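Local coordinates for 389aa long hypothetical nucleolar protein (Pyrococcus horikoshii, PDB 5ZVE) that methylates the C5 position of cytosine 72 in several transfer RNAs, using S-adenosyl-L-methionine as the methyl donor, at residues A[115-119]-A[144-148]; A[136-142]-A[154-160]; A[309-315]-A[380-384]; A[331-337]-A[375-379]. All blocks are in the same frame, centred on the assembly; numbering follows the deposited sequence.

Contact 1: A[115-119]-A[144-148]; sequences ADKNI and YKEMT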
loop_
_atom_site.group_PDB
_atom_site.type_symbol
_atom_site.label_atom_id
_atom_site.label_comp_id
_atom_site.label_asym_id
_atom_site.label_seq_id
_atom_site.Cartn_x
_atom_site.Cartn_y
_atom_site.Cartn_z
ATOM N N ALA A 115 -21.296 -13.232 17.824
ATOM C CA ALA A 115 -22.481 -13.108 16.987
ATOM C C ALA A 115 -23.777 -13.283 17.767
ATOM O O ALA A 115 -23.775 -13.752 18.908
ATOM C CB ALA A 115 -22.420 -14.117 15.852
ATOM N N ASP A 116 -24.878 -12.890 17.134
ATOM C CA ASP A 116 -26.216 -13.077 17.682
ATOM C C ASP A 116 -26.516 -14.571 17.740
ATOM O O ASP A 116 -26.291 -15.291 16.769
ATOM C CB ASP A 116 -27.246 -12.329 16.826
ATOM C CG ASP A 116 -28.644 -12.343 17.423
ATOM O OD1 ASP A 116 -29.190 -13.435 17.687
ATOM O OD2 ASP A 116 -29.203 -11.246 17.629
ATOM N N LYS A 117 -27.039 -15.030 18.875
ATOM C CA LYS A 117 -27.216 -16.459 19.111
ATOM C C LYS A 117 -28.368 -17.084 18.319
ATOM O O LYS A 117 -28.451 -18.306 18.207
ATOM C CB LYS A 117 -27.423 -16.717 20.609
ATOM C CG LYS A 117 -26.415 -16.015 21.509
ATOM C CD LYS A 117 -25.965 -16.929 22.631
ATOM C CE LYS A 117 -24.761 -16.361 23.374
ATOM N NZ LYS A 117 -25.050 -15.062 24.048
ATOM N N ASN A 118 -29.244 -16.256 17.758
ATOM C CA ASN A 118 -30.380 -16.761 16.986
ATOM C C ASN A 118 -30.014 -17.173 15.560
ATOM O O ASN A 118 -30.850 -17.698 14.822
ATOM C CB ASN A 118 -31.492 -15.711 16.928
ATOM C CG ASN A 118 -32.383 -15.729 18.152
ATOM O OD1 ASN A 118 -32.450 -16.724 18.875
ATOM N ND2 ASN A 118 -33.082 -14.625 18.388
ATOM N N ILE A 119 -28.761 -16.950 15.179
ATOM C CA ILE A 119 -28.348 -17.118 13.791
ATOM C C ILE A 119 -28.222 -18.584 13.370
ATOM O O ILE A 119 -27.512 -19.369 14.000
ATOM C CB ILE A 119 -27.009 -16.413 13.537
ATOM C CG1 ILE A 119 -27.173 -14.901 13.697
ATOM C CG2 ILE A 119 -26.477 -16.759 12.155
ATOM C CD1 ILE A 119 -25.899 -14.121 13.451
ATOM N N TYR A 144 -24.985 -20.350 14.634
ATOM C CA TYR A 144 -24.252 -19.605 15.654
ATOM C C TYR A 144 -23.139 -20.434 16.287
ATOM O O TYR A 144 -22.000 -19.980 16.392
ATOM C CB TYR A 144 -25.184 -19.103 16.754
ATOM C CG TYR A 144 -24.413 -18.627 17.962
ATOM C CD1 TYR A 144 -23.776 -17.393 17.959
ATOM C CD2 TYR A 144 -24.293 -19.423 19.093
ATOM C CE1 TYR A 144 -23.058 -16.960 19.050
ATOM C CE2 TYR A 144 -23.569 -18.998 20.190
ATOM C CZ TYR A 144 -22.954 -17.766 20.163
ATOM O OH TYR A 144 -22.237 -17.334 21.259
ATOM N N LYS A 145 -23.485 -21.645 16.714
ATOM C CA LYS A 145 -22.560 -22.506 17.444
ATOM C C LYS A 145 -21.290 -22.799 16.654
ATOM O O LYS A 145 -20.185 -22.645 17.174
ATOM C CB LYS A 145 -23.247 -23.818 17.824
ATOM C CG LYS A 145 -22.352 -24.796 18.574
ATOM C CD LYS A 145 -23.125 -26.041 18.999
ATOM C CE LYS A 145 -22.232 -27.039 19.726
ATOM N NZ LYS A 145 -21.528 -26.423 20.887
ATOM N N GLU A 146 -21.444 -23.212 15.400
ATOM C CA GLU A 146 -20.292 -23.550 14.566
ATOM C C GLU A 146 -19.478 -22.312 14.189
ATOM O O GLU A 146 -18.250 -22.361 14.097
ATOM C CB GLU A 146 -20.739 -24.276 13.295
ATOM C CG GLU A 146 -19.578 -24.767 12.442
ATOM C CD GLU A 146 -20.020 -25.295 11.094
ATOM O OE1 GLU A 146 -21.238 -25.267 10.811
ATOM O OE2 GLU A 146 -19.144 -25.711 10.306
ATOM N N MET A 147 -20.181 -21.207 13.971
ATOM C CA MET A 147 -19.560 -19.939 13.598
ATOM C C MET A 147 -18.569 -19.454 14.664
ATOM O O MET A 147 -17.494 -18.943 14.345
ATOM C CB MET A 147 -20.652 -18.891 13.356
ATOM C CG MET A 147 -20.197 -17.617 12.676
ATOM S SD MET A 147 -21.576 -16.474 12.432
ATOM C CE MET A 147 -22.534 -17.332 11.185
ATOM N N THR A 148 -18.938 -19.617 15.932
ATOM C CA THR A 148 -18.105 -19.162 17.044
ATOM C C THR A 148 -17.086 -20.206 17.497
ATOM O O THR A 148 -16.303 -19.951 18.411
ATOM C CB THR A 148 -18.964 -18.773 18.271
ATOM O OG1 THR A 148 -19.904 -19.819 18.545
ATOM C CG2 THR A 148 -19.720 -17.481 18.018
HETATM O O HOH W 1 -20.400 -15.030 20.622
#

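Contact 2: A[136-142]-A[154-160]; sequences GIGIARM and LAVEVTL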
loop_
_atom_site.group_PDB
_atom_site.type_symbol
_atom_site.label_atom_id
_atom_site.label_comp_id
_atom_site.label_asym_id
_atom_site.label_seq_id
_atom_site.Cartn_x
_atom_site.Cartn_y
_atom_site.Cartn_z
ATOM N N GLY A 136 -20.711 -4.891 5.928
ATOM C CA GLY A 136 -21.301 -5.788 4.957
ATOM C C GLY A 136 -22.537 -6.516 5.430
ATOM O O GLY A 136 -22.821 -6.589 6.625
ATOM N N ILE A 137 -23.273 -7.043 4.458
ATOM C CA ILE A 137 -24.476 -7.832 4.682
ATOM C C ILE A 137 -24.372 -9.100 3.844
ATOM O O ILE A 137 -23.832 -9.071 2.746
ATOM C CB ILE A 137 -25.746 -7.036 4.316
ATOM C CG1 ILE A 137 -25.961 -5.911 5.329
ATOM C CG2 ILE A 137 -26.968 -7.931 4.302
ATOM C CD1 ILE A 137 -27.040 -4.952 4.930
ATOM N N GLY A 138 -24.858 -10.218 4.369
ATOM C CA GLY A 138 -24.716 -11.480 3.677
ATOM C C GLY A 138 -25.581 -12.573 4.263
ATOM O O GLY A 138 -26.532 -12.302 5.002
ATOM N N ILE A 139 -25.249 -13.816 3.927
ATOM C CA ILE A 139 -26.047 -14.971 4.326
ATOM C C ILE A 139 -25.168 -15.944 5.110
ATOM O O ILE A 139 -24.103 -16.356 4.642
ATOM C CB ILE A 139 -26.687 -15.703 3.106
ATOM C CG1 ILE A 139 -27.904 -14.945 2.566
ATOM C CG2 ILE A 139 -27.165 -17.089 3.503
ATOM C CD1 ILE A 139 -27.607 -13.667 1.816
ATOM N N ALA A 140 -25.612 -16.292 6.312
ATOM C CA ALA A 140 -24.868 -17.202 7.175
ATOM C C ALA A 140 -24.813 -18.601 6.574
ATOM O O ALA A 140 -25.826 -19.136 6.132
ATOM C CB ALA A 140 -25.488 -17.247 8.563
ATOM N N ARG A 141 -23.615 -19.174 6.535
ATOM C CA ARG A 141 -23.424 -20.540 6.071
ATOM C C ARG A 141 -23.067 -21.460 7.232
ATOM O O ARG A 141 -22.756 -22.634 7.039
ATOM C CB ARG A 141 -22.347 -20.584 4.985
ATOM C CG ARG A 141 -22.734 -19.811 3.734
ATOM C CD ARG A 141 -24.101 -20.255 3.228
ATOM N NE ARG A 141 -24.510 -19.523 2.034
ATOM C CZ ARG A 141 -25.749 -19.513 1.550
ATOM N NH1 ARG A 141 -26.705 -20.197 2.161
ATOM N NH2 ARG A 141 -26.034 -18.815 0.456
ATOM N N MET A 142 -23.107 -20.905 8.437
ATOM C CA MET A 142 -22.947 -21.674 9.663
ATOM C C MET A 142 -23.993 -21.245 10.671
ATOM O O MET A 142 -24.451 -20.104 10.649
ATOM C CB MET A 142 -21.553 -21.484 10.270
ATOM C CG MET A 142 -20.400 -21.935 9.404
ATOM S SD MET A 142 -18.829 -21.630 10.237
ATOM C CE MET A 142 -17.674 -22.490 9.177
ATOM N N LEU A 154 -16.342 -21.328 5.709
ATOM C CA LEU A 154 -17.111 -20.131 5.383
ATOM C C LEU A 154 -18.208 -19.868 6.415
ATOM O O LEU A 154 -19.067 -20.716 6.650
ATOM C CB LEU A 154 -17.721 -20.268 3.986
ATOM C CG LEU A 154 -18.584 -19.122 3.460
ATOM C CD1 LEU A 154 -17.812 -17.814 3.478
ATOM C CD2 LEU A 154 -19.063 -19.438 2.043
ATOM N N ALA A 155 -18.187 -18.680 7.013
ATOM C CA ALA A 155 -19.143 -18.334 8.058
ATOM C C ALA A 155 -20.290 -17.490 7.510
ATOM O O ALA A 155 -21.461 -17.769 7.771
ATOM C CB ALA A 155 -18.440 -17.605 9.197
ATOM N N VAL A 156 -19.955 -16.447 6.767
ATOM C CA VAL A 156 -20.972 -15.638 6.110
ATOM C C VAL A 156 -20.592 -15.414 4.658
ATOM O O VAL A 156 -19.510 -14.914 4.359
ATOM C CB VAL A 156 -21.168 -14.270 6.796
ATOM C CG1 VAL A 156 -22.244 -13.468 6.078
ATOM C CG2 VAL A 156 -21.522 -14.445 8.265
ATOM N N GLU A 157 -21.487 -15.791 3.754
ATOM C CA GLU A 157 -21.332 -15.423 2.360
ATOM C C GLU A 157 -21.764 -13.978 2.212
ATOM O O GLU A 157 -22.943 -13.656 2.370
ATOM C CB GLU A 157 -22.154 -16.345 1.451
ATOM C CG GLU A 157 -22.089 -15.991 -0.021
ATOM C CD GLU A 157 -22.988 -16.874 -0.869
ATOM O OE1 GLU A 157 -23.574 -17.833 -0.323
ATOM O OE2 GLU A 157 -23.099 -16.618 -2.082
ATOM N N VAL A 158 -20.803 -13.103 1.929
ATOM C CA VAL A 158 -21.073 -11.673 1.861
ATOM C C VAL A 158 -21.583 -11.319 0.466
ATOM O O VAL A 158 -20.819 -11.240 -0.492
ATOM C CB VAL A 158 -19.815 -10.841 2.211
ATOM C CG1 VAL A 158 -20.118 -9.355 2.174
ATOM C CG2 VAL A 158 -19.301 -11.227 3.587
ATOM N N THR A 159 -22.892 -11.119 0.372
ATOM C CA THR A 159 -23.562 -10.833 -0.884
ATOM C C THR A 159 -23.763 -9.338 -1.071
ATOM O O THR A 159 -24.087 -8.877 -2.163
ATOM C CB THR A 159 -24.923 -11.530 -0.947
ATOM O OG1 THR A 159 -25.704 -11.123 0.184
ATOM C CG2 THR A 159 -24.745 -13.037 -0.913
ATOM N N LEU A 160 -23.601 -8.585 0.009
ATOM C CA LEU A 160 -23.688 -7.136 -0.070
ATOM C C LEU A 160 -22.610 -6.480 0.779
ATOM O O LEU A 160 -22.884 -5.974 1.868
ATOM C CB LEU A 160 -25.070 -6.652 0.372
ATOM C CG LEU A 160 -25.368 -5.189 0.032
ATOM C CD1 LEU A 160 -25.496 -5.002 -1.480
ATOM C CD2 LEU A 160 -26.625 -4.733 0.750
#

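Contact 3: A[309-315]-A[380-384]; sequences IKSLRRG and RKVKD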
loop_
_atom_site.group_PDB
_atom_site.type_symbol
_atom_site.label_atom_id
_atom_site.label_comp_id
_atom_site.label_asym_id
_atom_site.label_seq_id
_atom_site.Cartn_x
_atom_site.Cartn_y
_atom_site.Cartn_z
ATOM N N ILE A 309 22.393 8.397 2.412
ATOM C CA ILE A 309 23.232 9.477 1.906
ATOM C C ILE A 309 24.713 9.106 1.965
ATOM O O ILE A 309 25.455 9.326 1.006
ATOM C CB ILE A 309 22.996 10.777 2.702
ATOM C CG1 ILE A 309 21.577 11.299 2.458
ATOM C CG2 ILE A 309 24.022 11.838 2.329
ATOM C CD1 ILE A 309 21.223 12.511 3.301
ATOM N N LYS A 310 25.136 8.530 3.085
ATOM C CA LYS A 310 26.533 8.145 3.261
ATOM C C LYS A 310 26.917 6.960 2.381
ATOM O O LYS A 310 28.094 6.750 2.097
ATOM C CB LYS A 310 26.817 7.807 4.726
ATOM C CG LYS A 310 26.812 9.003 5.662
ATOM C CD LYS A 310 27.385 8.647 7.032
ATOM C CE LYS A 310 26.608 7.516 7.689
ATOM N NZ LYS A 310 27.143 7.178 9.046
ATOM N N SER A 311 25.924 6.191 1.945
ATOM C CA SER A 311 26.184 5.026 1.107
ATOM C C SER A 311 25.987 5.323 -0.373
ATOM O O SER A 311 26.121 4.433 -1.212
ATOM C CB SER A 311 25.280 3.863 1.514
ATOM O OG SER A 311 25.475 3.500 2.871
ATOM N N LEU A 312 25.667 6.571 -0.695
ATOM C CA LEU A 312 25.485 6.964 -2.087
ATOM C C LEU A 312 26.777 7.518 -2.654
ATOM O O LEU A 312 27.459 8.310 -2.000
ATOM C CB LEU A 312 24.379 8.014 -2.226
ATOM C CG LEU A 312 22.974 7.577 -2.637
ATOM C CD1 LEU A 312 22.074 8.798 -2.764
ATOM C CD2 LEU A 312 22.991 6.790 -3.941
ATOM N N ARG A 313 27.120 7.100 -3.866
ATOM C CA ARG A 313 28.196 7.762 -4.585
ATOM C C ARG A 313 27.773 9.194 -4.847
ATOM O O ARG A 313 26.578 9.484 -4.941
ATOM C CB ARG A 313 28.514 7.064 -5.905
ATOM C CG ARG A 313 28.878 5.603 -5.784
ATOM C CD ARG A 313 29.103 4.992 -7.157
ATOM N NE ARG A 313 30.224 5.627 -7.847
ATOM C CZ ARG A 313 30.685 5.245 -9.034
ATOM N NH1 ARG A 313 30.117 4.231 -9.673
ATOM N NH2 ARG A 313 31.710 5.881 -9.585
ATOM N N ARG A 314 28.749 10.090 -4.935
ATOM C CA ARG A 314 28.486 11.423 -5.447
ATOM C C ARG A 314 27.922 11.260 -6.848
ATOM O O ARG A 314 28.357 10.386 -7.592
ATOM C CB ARG A 314 29.756 12.281 -5.451
ATOM C CG ARG A 314 30.221 12.707 -4.063
ATOM C CD ARG A 314 31.554 13.447 -4.115
ATOM N NE ARG A 314 32.645 12.597 -4.587
ATOM C CZ ARG A 314 33.387 11.829 -3.794
ATOM N NH1 ARG A 314 33.160 11.806 -2.487
ATOM N NH2 ARG A 314 34.360 11.088 -4.306
ATOM N N GLY A 315 26.951 12.095 -7.205
ATOM C CA GLY A 315 26.222 11.918 -8.446
ATOM C C GLY A 315 25.156 10.835 -8.342
ATOM O O GLY A 315 24.408 10.593 -9.289
ATOM N N ARG A 380 19.495 13.991 -5.840
ATOM C CA ARG A 380 20.822 13.767 -6.381
ATOM C C ARG A 380 21.867 14.205 -5.350
ATOM O O ARG A 380 21.799 15.321 -4.826
ATOM C CB ARG A 380 20.974 14.535 -7.697
ATOM C CG ARG A 380 22.386 14.734 -8.206
ATOM C CD ARG A 380 23.027 13.422 -8.614
ATOM N NE ARG A 380 22.190 12.573 -9.467
ATOM C CZ ARG A 380 21.765 12.889 -10.689
ATOM N NH1 ARG A 380 22.095 14.048 -11.239
ATOM N NH2 ARG A 380 21.013 12.032 -11.369
ATOM N N LYS A 381 22.813 13.319 -5.044
ATOM C CA LYS A 381 23.873 13.628 -4.085
ATOM C C LYS A 381 24.975 14.454 -4.741
ATOM O O LYS A 381 25.797 13.919 -5.485
ATOM C CB LYS A 381 24.466 12.346 -3.497
ATOM C CG LYS A 381 25.604 12.592 -2.522
ATOM C CD LYS A 381 26.082 11.304 -1.874
ATOM C CE LYS A 381 27.169 11.580 -0.845
ATOM N NZ LYS A 381 27.620 10.344 -0.147
ATOM N N VAL A 382 24.992 15.756 -4.468
ATOM C CA VAL A 382 25.948 16.643 -5.122
ATOM C C VAL A 382 27.310 16.661 -4.426
ATOM O O VAL A 382 28.326 16.950 -5.060
ATOM C CB VAL A 382 25.410 18.085 -5.200
ATOM C CG1 VAL A 382 24.180 18.140 -6.096
ATOM C CG2 VAL A 382 25.092 18.615 -3.811
ATOM N N LYS A 383 27.330 16.340 -3.135
ATOM C CA LYS A 383 28.576 16.286 -2.367
ATOM C C LYS A 383 28.394 15.524 -1.057
ATOM O O LYS A 383 27.271 15.193 -0.673
ATOM C CB LYS A 383 29.093 17.699 -2.084
ATOM C CG LYS A 383 28.357 18.428 -0.970
ATOM C CD LYS A 383 28.963 19.803 -0.728
ATOM C CE LYS A 383 28.184 20.580 0.320
ATOM N NZ LYS A 383 28.851 21.871 0.658
ATOM N N ASP A 384 29.499 15.246 -0.370
ATOM C CA ASP A 384 29.445 14.530 0.902
ATOM C C ASP A 384 29.332 15.496 2.077
ATOM O O ASP A 384 30.307 16.146 2.447
ATOM C CB ASP A 384 30.679 13.647 1.075
ATOM C CG ASP A 384 30.864 12.674 -0.068
ATOM O OD1 ASP A 384 30.211 11.609 -0.056
ATOM O OD2 ASP A 384 31.659 12.977 -0.981
#

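Contact 4: A[331-337]-A[375-379]; sequences EGNVKFM and FIAKL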
loop_
_atom_site.group_PDB
_atom_site.type_symbol
_atom_site.label_atom_id
_atom_site.label_comp_id
_atom_site.label_asym_id
_atom_site.label_seq_id
_atom_site.Cartn_x
_atom_site.Cartn_y
_atom_site.Cartn_z
ATOM N N GLU A 331 8.081 16.320 3.636
ATOM C CA GLU A 331 8.807 17.539 3.287
ATOM C C GLU A 331 9.840 17.895 4.358
ATOM O O GLU A 331 10.936 18.362 4.045
ATOM C CB GLU A 331 7.844 18.707 3.064
ATOM C CG GLU A 331 7.058 18.631 1.756
ATOM C CD GLU A 331 5.762 17.845 1.886
ATOM O OE1 GLU A 331 5.574 17.155 2.916
ATOM O OE2 GLU A 331 4.931 17.920 0.956
ATOM N N GLY A 332 9.485 17.669 5.618
ATOM C CA GLY A 332 10.390 17.934 6.721
ATOM C C GLY A 332 11.671 17.124 6.641
ATOM O O GLY A 332 12.756 17.645 6.882
ATOM N N ASN A 333 11.548 15.849 6.285
ATOM C CA ASN A 333 12.717 14.986 6.164
ATOM C C ASN A 333 13.483 15.207 4.864
ATOM O O ASN A 333 14.649 14.820 4.750
ATOM C CB ASN A 333 12.318 13.516 6.281
ATOM C CG ASN A 333 12.427 13.002 7.699
ATOM O OD1 ASN A 333 12.987 13.673 8.565
ATOM N ND2 ASN A 333 11.908 11.805 7.943
ATOM N N VAL A 334 12.838 15.817 3.875
ATOM C CA VAL A 334 13.575 16.156 2.672
ATOM C C VAL A 334 14.476 17.369 2.916
ATOM O O VAL A 334 15.608 17.407 2.437
ATOM C CB VAL A 334 12.667 16.433 1.482
ATOM C CG1 VAL A 334 13.530 16.672 0.257
ATOM C CG2 VAL A 334 11.752 15.243 1.232
ATOM N N LYS A 335 13.975 18.352 3.660
ATOM C CA LYS A 335 14.798 19.486 4.083
ATOM C C LYS A 335 16.062 19.023 4.807
ATOM O O LYS A 335 17.143 19.567 4.589
ATOM C CB LYS A 335 14.000 20.432 4.982
ATOM C CG LYS A 335 12.956 21.241 4.248
ATOM C CD LYS A 335 12.258 22.193 5.188
ATOM C CE LYS A 335 11.282 23.080 4.440
ATOM N NZ LYS A 335 10.703 24.125 5.331
ATOM N N PHE A 336 15.909 18.023 5.670
ATOM C CA PHE A 336 17.045 17.351 6.290
ATOM C C PHE A 336 18.065 16.890 5.238
ATOM O O PHE A 336 19.263 17.142 5.369
ATOM C CB PHE A 336 16.554 16.163 7.122
ATOM C CG PHE A 336 17.653 15.296 7.675
ATOM C CD1 PHE A 336 18.511 15.777 8.651
ATOM C CD2 PHE A 336 17.806 13.988 7.244
ATOM C CE1 PHE A 336 19.514 14.975 9.169
ATOM C CE2 PHE A 336 18.808 13.182 7.758
ATOM C CZ PHE A 336 19.662 13.677 8.724
ATOM N N MET A 337 17.580 16.236 4.187
ATOM C CA MET A 337 18.442 15.741 3.117
ATOM C C MET A 337 19.144 16.875 2.382
ATOM O O MET A 337 20.303 16.755 1.976
ATOM C CB MET A 337 17.634 14.904 2.119
ATOM C CG MET A 337 16.924 13.720 2.738
ATOM S SD MET A 337 16.133 12.585 1.563
ATOM C CE MET A 337 14.895 13.605 0.810
ATOM N N PHE A 375 3.770 9.920 -0.933
ATOM C CA PHE A 375 4.782 10.955 -1.063
ATOM C C PHE A 375 6.019 10.399 -1.752
ATOM O O PHE A 375 6.473 9.304 -1.431
ATOM C CB PHE A 375 5.140 11.521 0.317
ATOM C CG PHE A 375 6.204 12.578 0.279
ATOM C CD1 PHE A 375 5.882 13.889 -0.032
ATOM C CD2 PHE A 375 7.524 12.262 0.559
ATOM C CE1 PHE A 375 6.862 14.867 -0.075
ATOM C CE2 PHE A 375 8.508 13.233 0.526
ATOM C CZ PHE A 375 8.177 14.538 0.210
ATOM N N ILE A 376 6.559 11.155 -2.704
ATOM C CA ILE A 376 7.745 10.732 -3.444
ATOM C C ILE A 376 8.734 11.881 -3.602
ATOM O O ILE A 376 8.381 12.946 -4.110
ATOM C CB ILE A 376 7.400 10.208 -4.862
ATOM C CG1 ILE A 376 6.278 9.167 -4.825
ATOM C CG2 ILE A 376 8.639 9.636 -5.539
ATOM C CD1 ILE A 376 5.883 8.658 -6.223
ATOM N N ALA A 377 9.969 11.661 -3.166
ATOM C CA ALA A 377 11.041 12.624 -3.378
ATOM C C ALA A 377 12.197 11.978 -4.132
ATOM O O ALA A 377 12.604 10.862 -3.812
ATOM C CB ALA A 377 11.525 13.189 -2.042
ATOM N N LYS A 378 12.735 12.686 -5.120
ATOM C CA LYS A 378 13.886 12.193 -5.868
ATOM C C LYS A 378 15.060 13.138 -5.717
ATOM O O LYS A 378 14.958 14.317 -6.062
ATOM C CB LYS A 378 13.555 12.033 -7.350
ATOM C CG LYS A 378 14.725 11.523 -8.175
ATOM C CD LYS A 378 14.521 11.808 -9.647
ATOM C CE LYS A 378 15.594 11.138 -10.479
ATOM N NZ LYS A 378 15.477 11.497 -11.915
ATOM N N LEU A 379 16.182 12.620 -5.224
ATOM C CA LEU A 379 17.335 13.473 -4.941
ATOM C C LEU A 379 18.638 13.013 -5.575
ATOM O O LEU A 379 18.870 11.821 -5.788
ATOM C CB LEU A 379 17.562 13.592 -3.440
ATOM C CG LEU A 379 16.488 14.229 -2.570
ATOM C CD1 LEU A 379 17.140 14.776 -1.343
ATOM C CD2 LEU A 379 15.799 15.327 -3.282
#

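Contact 1: A[115-119]-A[144-148]
Tyr-144 lays its ring against the type I turn that runs from Asp-116 to Ile-119, and CH-pi and van der Waals contacts with that ring dominate the meeting. Lys-117 CA stands over one face, 3.9 Å from the centroid of the Tyr-144 ring, in a CH-pi contact shifted toward the rim. From there the lysine side chain travels beside the tyrosine, bringing Lys-117 CE to 3.4 Å from Tyr-144 OH. The other face is approached by Thr-148 OG1, one helical turn further on. With Tyr-144 CG anti to its own N (chi1 166°), the ring is held between the turn and the helix that carries it.

Polar bonds meet both ends of this tyrosine. Its backbone N donates to Ile-119 O at 2.8 Å, a bent bond (140° at the hydrogen) whose donor is tilted from the carbonyl plane. At the far end, Tyr-144 OH is 3.0 Å from a water that also makes a weak bond with Ala-115 N. The turn has its own brace, an Asx turn in which Asn-118 N reaches Asp-116 OD1 at 2.8 Å.

Apolar contacts line the inner side. Ala-115 CB touches Tyr-144 CD1 at 4.1 Å and Met-147 SD at 4.2 Å, while Met-147 crosses Ile-119 at about a right angle, their CE and CG2 atoms meeting.

Within the PUA domain, Ile-119 and Met-147 both press on Val-91 of strand 90-93 and Ala-140 of strand 134-140; the short helix 144-147 and the turn after strand 112-115 thus pack together against the sheet.

Contact 2: A[136-142]-A[154-160]
The guanidinium of Arg-141 has Glu-157 at its edge and Ile-139 CG2 over one face, 3.3 Å above the plane and close to its centre. The grip is side-on and converges on a single oxygen: Arg-141 NE is 3.0 Å and Arg-141 NH2 2.8 Å from Glu-157 OE1, which lies almost in the guanidinium plane. NE meets that oxygen nearly head-on to the C-O bond, whereas NH2 comes from its syn side, out of the carboxylate plane; the two flat groups are turned 41° apart. A bend in the arginine (chi2 -52°) folds its end back over Ile-139, while the glutamate reaches out fully extended.

Beneath this bridge the strands pair antiparallel. Ile-139 and Glu-157 exchange two backbone bonds, and Arg-141 N continues the ladder to Ala-155 O at 2.9 Å. Gly-138 lets the chains come close, its CA 3.1 Å from Glu-157 O. Further along, Thr-159 and Leu-160 both stand opposite Ile-137 in a classic beta bulge: Leu-160 N donates to Ile-137 O at 2.8 Å, and Thr-159 N adds a weak bond to the same oxygen.

These are neighbouring strands in the mixed sheet of the PUA domain. Val-156 and Ala-140 share one apolar face, with Val-125 and Ile-127 against the valine and Met-147 against the alanine. The other face is mixed: Ile-137 CB meets Leu-160 CB at 4.0 Å at one end, and Ile-139 lies with the ion pair at the other. The bridge adds a side-chain tie to the backbone ladder, both its bonds falling on one oxygen.

Contact 3: A[309-315]-A[380-384]
Lys-381 makes this a mainly polar contact, in which the end of strand 374-381 and the C-terminal tail close over the link between helix 291-310 and strand 316-322. The lysine runs out fully extended from chi1 (178°) onward, and slides its CD past Leu-312 CB at 3.7 Å. Its ammonium is gripped by three oxygens: Lys-381 NZ lies 2.7 Å from Ile-309 O, 2.8 Å from Leu-312 O and 2.9 Å from Asp-384 OD1. Ile-309 O also accepts from Leu-312 N, so one carbonyl serves both the chain's own turn and the incoming charge. Two carbonyls and the Asp-384 carboxylate around the ammonium would probably favour the charged form of the lysine.

In the class I methyltransferase fold the last strand runs antiparallel to its neighbours, and 374-381 does so here, between strands 316-322 and 342-344. Gly-315 N donates to Lys-381 O at 2.8 Å in a nearly straight bond (161°), and Lys-381 goes on to pair with Gly-316.

Asp-384, the last residue, joins two cations. Its OD1 takes the lysine from the anti side, and its OD2 faces the edge of the Arg-314 guanidinium, the two planes 78° apart. That salt bridge to Arg-314 NH1 is modelled so short that its exact length is doubtful.

Contact 4: A[331-337]-A[375-379]
Met-337 reaches from its helix to Leu-379 along nearly its whole length. Its CB already sits 3.5 Å from Leu-379 CD1, SD follows at 3.8 Å from the same methyl, and a bend at the thioether (chi3 -64°) brings Met-337 CE back to 3.3 Å from Leu-379 CD1, tighter than usual for two carbons. The same CE also grazes Ala-377 CB at 4.4 Å. One leucine methyl is therefore wrapped by the methionine.

A turn earlier, Val-334 divides its work. Its CG2 approaches Phe-375 at the ring edge, in the ring plane, 3.8 Å from CZ, and rests 3.9 Å from Ala-377 CB, while CG1 leans toward Leu-379. Glu-331 completes the row: its carboxylate carbon CD is 3.7 Å from Phe-375 CE1, with the two flat groups inclined at 49°. This buried acid has partners elsewhere, since OE2 forms a salt bridge with Arg-363 NE and accepts from Ile-356 N.

Glu-331, Val-334 and Met-337 thus face Phe-375, Ala-377 and Leu-379, the side chains that point to this side of the sheet. The two axes run nearly parallel, 10° apart. Such a helix laid along a strand is typical of the Rossmann-like class I methyltransferase fold; here helix 331-339 belongs to the beta-alpha-beta crossover from strand 316-322 to strand 342-344, with strand 374-381 inserted between them.

Overall arrangement
The four contacts fall into two pairs on opposite sides of the chain's centre. Contacts 1 and 2 share the PUA domain and touch: Met-147 CE reaches Met-142 O at 3.4 Å, and Ile-119 CG2 meets Ala-140 CB at 3.8 Å. Contacts 3 and 4, in the methyltransferase part, share strand 374-381 and touch, Ile-309 CD1 lying 4.3 Å from Met-337 CA, with centres about 15 Å apart. The nearest atoms of contacts 2 and 4 are about 29 Å apart. In contact 4 the Phe-375 side chain is about 8 Å from that of Cys-323, the predicted nucleophile, and about 13 Å from the bound S-adenosyl-L-homocysteine. Contacts 1 and 2 lie away from both.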